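Local coordinates for beta-1,4-mannanase (Caldicellulosiruptor saccharolyticus, PDB 1PMH), which probably hydrolyses beta-1,4-mannans as a whole enzyme, its family 27 carbohydrate-binding module, a jellyroll beta-sandwich, binding mannohexaose here, at residues A[108-111]-A[112-115]; A[130-134]-A[135-139]. One frame throughout, in Å; residues are numbered along the deposited sequence.

Contact 1. Residues A[108-111]-A[112-115]; sequences VIND and GWKE. With BMA (beta-D-mannopyranose), chain B; BMA (beta-D-mannopyranose), chain C.
V108 CG1 lies under the indole of W113, 3.7 Å from the centroid of its six-membered ring in a CH-pi contact, at the turn of the beta hairpin that joins strands 102-109 and 114-122 of this jellyroll sandwich. This is the tightly packed half. The opposite face of the same ring carries the mannose of chain B, whose C5 comes to 3.5 Å from W113 CD2, so the indole is clamped between the buried V108 and the sugar, an aromatic platform of the kind carbohydrate-binding modules use. V108 can reach the ring because CG1 stands anti to its backbone N (chi1 172°), while CG2 turns to the CZ2 side of the indole. N110 OD1 lies at the edge of the ring, near its plane, beside CE3. That amide also reads the next sugar, the mannose of chain C, accepting from its O2 and donating from N110 ND2 to O3 at 3.0 Å in a nearly straight bond (168°), and Q157 and R155 hold N110 in place from strand 153-165.

Behind the platform, I109 and K114 form the hydrogen-bonded pair, with K114 N to I109 O at 2.9 Å. The chain then tightens into an inverse gamma turn centred on N110. The solvent side is looser. G112, at the exposed tip, has positive phi, and a side chain there would run into D111 O. The CB of D111 is directed away from residues 112-115 overall, and its OD2 is taken by R155 N. The rim of the indole, by contrast, has a fixed point: in the E115 conformer given, W113 NE1 donates to E115 OE2 at 3.0 Å, close to the ring plane and on the anti lone pair of a carboxylate oxygen that also meets K106 NZ.

Contact 2. Residues A[130-134]-A[135-139]; sequences VKING and KDYTV
K131 and D136 face each other as a non-hydrogen-bonded pair in a beta hairpin with a two-residue loop, N133 and G134, closed by a type I' turn from I132 to K135, and their side chains make a salt bridge, K131 NZ to D136 OD1, of 2.9 Å. The lysine leaves the backbone extended and then folds over at its last two torsions (chi3 -58°, chi4 -66°), which swings the amine back to the aspartate. NZ arrives on the syn side of OD1 but well out of the carboxylate plane, and the same D136 OD1 rests 3.4 Å from K131 CB, tucked against the base of the chain. Replacing D136 with an alanine would probably leave the K131 amine without its partner and set the curled lysine free to turn outward.

V130, I132, K135 and Y137 point to the other face. The Y137 ring, with CG beside its backbone N, stands edge-on to the opposing strand: V130 O and I132 O lie near its plane, and Y137 CE1 touches I132 CB at 3.9 Å, the two side chains crossing at about a right angle. At the end of the ring, Y137 OH donates to a water whose O is 2.6 Å away, and that water donates to I132 O. K135 N reaches the same carbonyl from above its plane; the return bond, I132 N to K135 O, is somewhat straighter at the hydrogen (168°). Farther along, V139 CG2 packs on V130 CB in the conformers given. Both loop residues have positive phi; N133 ND2 is held by Q40 O and D38 O.

Strand 135-145 is flanked on its other side by strand 84-92, whose F90 and P92 pack on I132, V139, K135 and Y137, while Y93 of helix 93-98 lies against D136.

Contact 1 and contact 2 are two beta hairpins in series along the chain: strand 114-122, which contact 1 opens, is followed by strand 128-132, which leads into contact 2. They belong to different sheets of the sandwich. Residues 108-115 sit in the six-stranded sheet beside strand 153-165, and residues 130-139 in the seven-stranded sheet beside strand 84-92. Their centres are about 31 Å apart, on opposite sides of the chain's centre, and their nearest atoms stay about 17 Å from each other. Contact 1 carries two residues of the glycan pocket, N110 and W113; contact 2 holds none and is the turn of a hairpin on the other sheet.

Contact 1. Residues A[108-111]-A[112-115]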
ATOM      1  N   VAL A 108       2.246  -8.270  -0.565  1.00 13.39           N
ATOM      2  CA  VAL A 108       2.496  -9.604  -0.052  1.00 14.11           C
ATOM      3  C   VAL A 108       1.255 -10.134   0.641  1.00 13.81           C
ATOM      4  O   VAL A 108       0.588  -9.415   1.379  1.00 14.74           O
ATOM      5  CB  VAL A 108       3.644  -9.526   0.966  1.00 14.36           C
ATOM      6  CG1 VAL A 108       3.898 -10.784   1.727  1.00 18.41           C
ATOM      7  CG2 VAL A 108       4.927  -9.069   0.281  1.00 18.02           C
ATOM      8  N   ILE A 109       0.991 -11.431   0.443  1.00 14.26           N
ATOM      9  CA  ILE A 109       0.135 -12.183   1.361  1.00 14.41           C
ATOM     10  C   ILE A 109       1.035 -12.912   2.318  1.00 14.23           C
ATOM     11  O   ILE A 109       1.839 -13.755   1.899  1.00 15.24           O
ATOM     12  CB  ILE A 109      -0.837 -13.142   0.643  1.00 15.25           C
ATOM     13  CG1 ILE A 109      -1.779 -12.374  -0.294  1.00 17.52           C
ATOM     14  CG2 ILE A 109      -1.610 -13.959   1.674  1.00 17.02           C
ATOM     15  CD1 ILE A 109      -2.636 -13.302  -1.184  1.00 19.00           C
ATOM     16  N   ASN A 110       0.964 -12.553   3.593  1.00 14.63           N
ATOM     17  CA  ASN A 110       1.883 -13.105   4.581  1.00 15.71           C
ATOM     18  C   ASN A 110       1.470 -14.459   5.112  1.00 15.44           C
ATOM     19  O   ASN A 110       1.206 -14.634   6.276  1.00 16.67           O
ATOM     20  CB  ASN A 110       2.148 -12.066   5.673  1.00 15.83           C
ATOM     21  CG  ASN A 110       3.325 -12.421   6.553  1.00 15.95           C
ATOM     22  OD1 ASN A 110       4.177 -13.240   6.156  1.00 17.50           O
ATOM     23  ND2 ASN A 110       3.386 -11.785   7.737  1.00 17.09           N
ATOM     24  N   ASP A 111       1.454 -15.430   4.184  1.00 15.37           N
ATOM     25  CA  ASP A 111       1.308 -16.851   4.450  1.00 16.23           C
ATOM     26  C   ASP A 111       2.571 -17.477   3.860  1.00 16.23           C
ATOM     27  O   ASP A 111       2.749 -17.532   2.634  1.00 18.26           O
ATOM     28  CB  ASP A 111       0.081 -17.431   3.792  1.00 16.98           C
ATOM     29  CG  ASP A 111      -0.147 -18.874   4.217  0.90 16.75           C
ATOM     30  OD1 ASP A 111       0.808 -19.665   4.040  0.90 20.21           O
ATOM     31  OD2 ASP A 111      -1.260 -19.193   4.659  0.90 17.23           O
ATOM     32  N   GLY A 112       3.561 -17.701   4.715  1.00 16.90           N
ATOM     33  CA  GLY A 112       4.909 -18.010   4.290  1.00 17.80           C
ATOM     34  C   GLY A 112       5.584 -16.892   3.522  1.00 18.04           C
ATOM     35  O   GLY A 112       6.612 -17.154   2.884  1.00 18.75           O
ATOM     36  N   TRP A 113       5.060 -15.666   3.600  1.00 16.38           N
ATOM     37  CA  TRP A 113       5.568 -14.484   2.887  1.00 16.04           C
ATOM     38  C   TRP A 113       5.570 -14.724   1.375  1.00 15.34           C
ATOM     39  O   TRP A 113       6.566 -15.080   0.762  1.00 17.13           O
ATOM     40  CB  TRP A 113       6.945 -14.053   3.379  1.00 16.30           C
ATOM     41  CG  TRP A 113       7.403 -12.742   2.786  1.00 16.51           C
ATOM     42  CD1 TRP A 113       8.214 -12.567   1.680  1.00 17.42           C
ATOM     43  CD2 TRP A 113       7.121 -11.459   3.274  1.00 16.86           C
ATOM     44  NE1 TRP A 113       8.427 -11.231   1.429  1.00 17.53           N
ATOM     45  CE2 TRP A 113       7.797 -10.536   2.423  1.00 17.23           C
ATOM     46  CE3 TRP A 113       6.403 -10.995   4.381  1.00 16.82           C
ATOM     47  CZ2 TRP A 113       7.741  -9.155   2.652  1.00 17.83           C
ATOM     48  CZ3 TRP A 113       6.348  -9.613   4.577  1.00 18.30           C
ATOM     49  CH2 TRP A 113       7.013  -8.756   3.713  1.00 18.18           C
ATOM     50  N   LYS A 114       4.423 -14.512   0.747  1.00 15.75           N
ATOM     51  CA  LYS A 114       4.218 -14.700  -0.673  1.00 15.63           C
ATOM     52  C   LYS A 114       4.097 -13.364  -1.366  1.00 15.10           C
ATOM     53  O   LYS A 114       3.106 -12.655  -1.217  1.00 15.79           O
ATOM     54  CB  LYS A 114       2.938 -15.516  -0.849  0.50 16.70           C
ATOM     55  CG  LYS A 114       2.640 -15.924  -2.260  0.50 17.60           C
ATOM     56  CD  LYS A 114       3.696 -16.855  -2.808  0.50 19.70           C
ATOM     57  CE  LYS A 114       3.333 -17.235  -4.220  0.50 23.22           C
ATOM     58  NZ  LYS A 114       4.354 -18.055  -4.929  0.50 28.65           N
ATOM     59  N   GLU A 115       5.126 -12.975  -2.071  1.00 15.52           N
ATOM     60  CA  GLU A 115       5.110 -11.744  -2.818  1.00 15.61           C
ATOM     61  C   GLU A 115       4.202 -11.898  -4.024  1.00 15.69           C
ATOM     62  O   GLU A 115       4.373 -12.807  -4.828  1.00 17.96           O
ATOM     63  CB  GLU A 115       6.517 -11.333  -3.245  0.65 18.21           C
ATOM     64  CG  GLU A 115       7.420 -11.161  -2.030  0.65 18.34           C
ATOM     65  CD  GLU A 115       8.839 -10.701  -2.249  0.65 21.25           C
ATOM     66  OE1 GLU A 115       9.098 -10.258  -3.358  0.65 21.85           O
ATOM     67  OE2 GLU A 115       9.634 -10.707  -1.292  0.65 17.42           O
TER
HETATM   68  C1  BMA B   4      11.429 -11.661   3.728  1.00 18.62           C
HETATM   69  C2  BMA B   4      11.801 -13.013   4.331  1.00 20.92           C
HETATM   70  C3  BMA B   4      10.554 -13.462   5.044  1.00 19.89           C
HETATM   71  C4  BMA B   4      10.073 -12.433   6.046  1.00 21.29           C
HETATM   72  C5  BMA B   4       9.903 -11.046   5.417  1.00 20.66           C
HETATM   73  C6  BMA B   4       9.498  -9.908   6.345  1.00 20.41           C
HETATM   74  O2  BMA B   4      12.881 -12.894   5.219  1.00 21.96           O
HETATM   75  O3  BMA B   4      10.823 -14.715   5.649  1.00 23.23           O
HETATM   76  O4  BMA B   4       8.800 -12.819   6.473  1.00 21.73           O
HETATM   77  O5  BMA B   4      11.125 -10.748   4.761  1.00 18.91           O
HETATM   78  O6  BMA B   4      10.406  -9.779   7.404  1.00 21.71           O
HETATM   79  C1  BMA C   5       8.530 -12.552   7.862  1.00 21.26           C
HETATM   80  C2  BMA C   5       7.039 -12.552   8.121  1.00 21.22           C
HETATM   81  C3  BMA C   5       6.770 -12.292   9.611  1.00 20.55           C
HETATM   82  C4  BMA C   5       7.494 -13.399  10.397  1.00 25.19           C
HETATM   83  C5  BMA C   5       8.984 -13.488  10.061  1.00 26.14           C
HETATM   84  C6  BMA C   5       9.792 -14.615  10.703  0.50 25.88           C
HETATM   85  O2  BMA C   5       6.463 -13.723   7.584  1.00 21.34           O
HETATM   86  O3  BMA C   5       5.380 -12.458   9.832  1.00 23.58           O
HETATM   87  O4  BMA C   5       7.468 -13.162  11.779  1.00 30.40           O
HETATM   88  O5  BMA C   5       9.102 -13.613   8.672  1.00 23.42           O
HETATM   89  O6  BMA C   5      11.161 -14.362  10.455  0.50 24.19           O

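Contact 2. Residues A[130-134]-A[135-139]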
ATOM      1  N   VAL A 130      -1.267  13.401 -11.244  1.00 17.76           N
ATOM      2  CA  VAL A 130      -2.668  13.782 -11.072  1.00 18.57           C
ATOM      3  C   VAL A 130      -2.752  14.936 -10.094  1.00 17.90           C
ATOM      4  O   VAL A 130      -2.086  14.907  -9.064  1.00 21.01           O
ATOM      5  CB  VAL A 130      -3.443  12.538 -10.589  0.50 18.39           C
ATOM      6  CG1 VAL A 130      -4.918  12.853 -10.394  0.50 17.21           C
ATOM      7  CG2 VAL A 130      -3.365  11.416 -11.619  0.50 20.12           C
ATOM      8  N   LYS A 131      -3.637  15.889 -10.311  1.00 17.24           N
ATOM      9  CA  LYS A 131      -3.875  16.956  -9.370  1.00 17.82           C
ATOM     10  C   LYS A 131      -5.138  16.675  -8.538  1.00 16.53           C
ATOM     11  O   LYS A 131      -6.197  16.414  -9.115  1.00 17.30           O
ATOM     12  CB  LYS A 131      -4.032  18.332 -10.051  1.00 19.78           C
ATOM     13  CG  LYS A 131      -3.981  19.532  -9.103  1.00 21.90           C
ATOM     14  CD  LYS A 131      -4.202  20.919  -9.673  1.00 24.47           C
ATOM     15  CE  LYS A 131      -3.195  21.264 -10.759  1.00 26.91           C
ATOM     16  NZ  LYS A 131      -1.796  21.394 -10.304  1.00 28.27           N
ATOM     17  N   ILE A 132      -4.985  16.711  -7.221  1.00 17.45           N
ATOM     18  CA  ILE A 132      -6.045  16.474  -6.242  1.00 17.78           C
ATOM     19  C   ILE A 132      -5.977  17.578  -5.204  1.00 19.08           C
ATOM     20  O   ILE A 132      -4.934  17.803  -4.633  1.00 20.48           O
ATOM     21  CB  ILE A 132      -5.851  15.108  -5.590  1.00 18.57           C
ATOM     22  CG1 ILE A 132      -5.867  13.963  -6.601  1.00 19.84           C
ATOM     23  CG2 ILE A 132      -6.914  14.982  -4.479  1.00 19.81           C
ATOM     24  CD1 ILE A 132      -5.437  12.609  -6.033  1.00 22.02           C
ATOM     25  N   ASN A 133      -7.049  18.333  -5.016  1.00 20.41           N
ATOM     26  CA  ASN A 133      -7.068  19.419  -4.008  1.00 22.05           C
ATOM     27  C   ASN A 133      -5.916  20.378  -4.121  1.00 22.24           C
ATOM     28  O   ASN A 133      -5.302  20.764  -3.110  1.00 25.71           O
ATOM     29  CB  ASN A 133      -7.269  18.924  -2.594  1.00 24.05           C
ATOM     30  CG  ASN A 133      -8.543  18.162  -2.459  1.00 24.06           C
ATOM     31  OD1 ASN A 133      -9.512  18.618  -3.124  1.00 26.88           O
ATOM     32  ND2 ASN A 133      -8.635  17.113  -1.763  1.00 26.64           N
ATOM     33  N   GLY A 134      -5.649  20.857  -5.314  1.00 22.93           N
ATOM     34  CA  GLY A 134      -4.675  21.908  -5.521  1.00 24.83           C
ATOM     35  C   GLY A 134      -3.260  21.408  -5.474  1.00 23.82           C
ATOM     36  O   GLY A 134      -2.393  22.247  -5.589  1.00 28.05           O
ATOM     37  N   LYS A 135      -3.011  20.094  -5.394  1.00 21.43           N
ATOM     38  CA  LYS A 135      -1.660  19.597  -5.286  1.00 20.51           C
ATOM     39  C   LYS A 135      -1.500  18.455  -6.271  1.00 19.06           C
ATOM     40  O   LYS A 135      -2.368  17.621  -6.439  1.00 18.89           O
ATOM     41  CB  LYS A 135      -1.430  19.093  -3.853  1.00 25.30           C
ATOM     42  CG  LYS A 135      -0.031  18.710  -3.492  1.00 28.14           C
ATOM     43  CD  LYS A 135       0.171  18.654  -1.963  1.00 36.43           C
ATOM     44  CE  LYS A 135       1.472  19.335  -1.546  0.90 43.66           C
ATOM     45  NZ  LYS A 135       2.640  19.039  -2.450  0.90 34.85           N
ATOM     46  N   ASP A 136      -0.326  18.396  -6.882  1.00 19.16           N
ATOM     47  CA  ASP A 136       0.017  17.307  -7.757  1.00 18.75           C
ATOM     48  C   ASP A 136       0.540  16.090  -7.005  1.00 17.52           C
ATOM     49  O   ASP A 136       1.300  16.275  -6.044  1.00 17.86           O
ATOM     50  CB  ASP A 136       1.037  17.759  -8.814  1.00 21.32           C
ATOM     51  CG  ASP A 136       0.496  18.796  -9.752  1.00 26.01           C
ATOM     52  OD1 ASP A 136      -0.707  18.752 -10.095  1.00 25.20           O
ATOM     53  OD2 ASP A 136       1.239  19.704 -10.152  1.00 29.39           O
ATOM     54  N   TYR A 137       0.211  14.897  -7.504  1.00 16.35           N
ATOM     55  CA  TYR A 137       0.658  13.648  -6.945  1.00 15.86           C
ATOM     56  C   TYR A 137       1.186  12.731  -8.030  1.00 15.90           C
ATOM     57  O   TYR A 137       0.611  12.650  -9.123  1.00 17.15           O
ATOM     58  CB  TYR A 137      -0.500  12.914  -6.272  1.00 16.34           C
ATOM     59  CG  TYR A 137      -0.970  13.646  -5.033  1.00 15.65           C
ATOM     60  CD1 TYR A 137      -1.912  14.678  -5.085  1.00 16.75           C
ATOM     61  CD2 TYR A 137      -0.454  13.349  -3.792  1.00 16.89           C
ATOM     62  CE1 TYR A 137      -2.284  15.369  -3.951  1.00 17.58           C
ATOM     63  CE2 TYR A 137      -0.803  14.030  -2.639  1.00 16.85           C
ATOM     64  CZ  TYR A 137      -1.720  15.079  -2.723  1.00 17.83           C
ATOM     65  OH  TYR A 137      -2.074  15.781  -1.601  1.00 18.98           O
ATOM     66  N   THR A 138       2.229  11.981  -7.691  1.00 15.41           N
ATOM     67  CA  THR A 138       2.584  10.754  -8.408  1.00 16.12           C
ATOM     68  C   THR A 138       1.613   9.682  -7.983  1.00 15.45           C
ATOM     69  O   THR A 138       1.461   9.457  -6.780  1.00 15.86           O
ATOM     70  CB  THR A 138       4.001  10.347  -7.967  1.00 16.06           C
ATOM     71  OG1 THR A 138       4.927  11.396  -8.238  1.00 17.68           O
ATOM     72  CG2 THR A 138       4.435   9.048  -8.586  1.00 17.03           C
ATOM     73  N   VAL A 139       0.940   9.051  -8.950  1.00 15.84           N
ATOM     74  CA  VAL A 139      -0.046   8.033  -8.655  1.00 16.51           C
ATOM     75  C   VAL A 139       0.326   6.737  -9.335  1.00 16.90           C
ATOM     76  O   VAL A 139       0.554   6.666 -10.547  1.00 19.22           O
ATOM     77  CB  VAL A 139      -1.409   8.498  -9.135  0.60 16.67           C
ATOM     78  CG1 VAL A 139      -2.473   7.426  -8.864  0.60 18.35           C
ATOM     79  CG2 VAL A 139      -1.784   9.840  -8.473  0.60 15.97           C
TER
HETATM   80  O   HOH W   1      -4.032  17.431  -1.738  1.00 30.05           O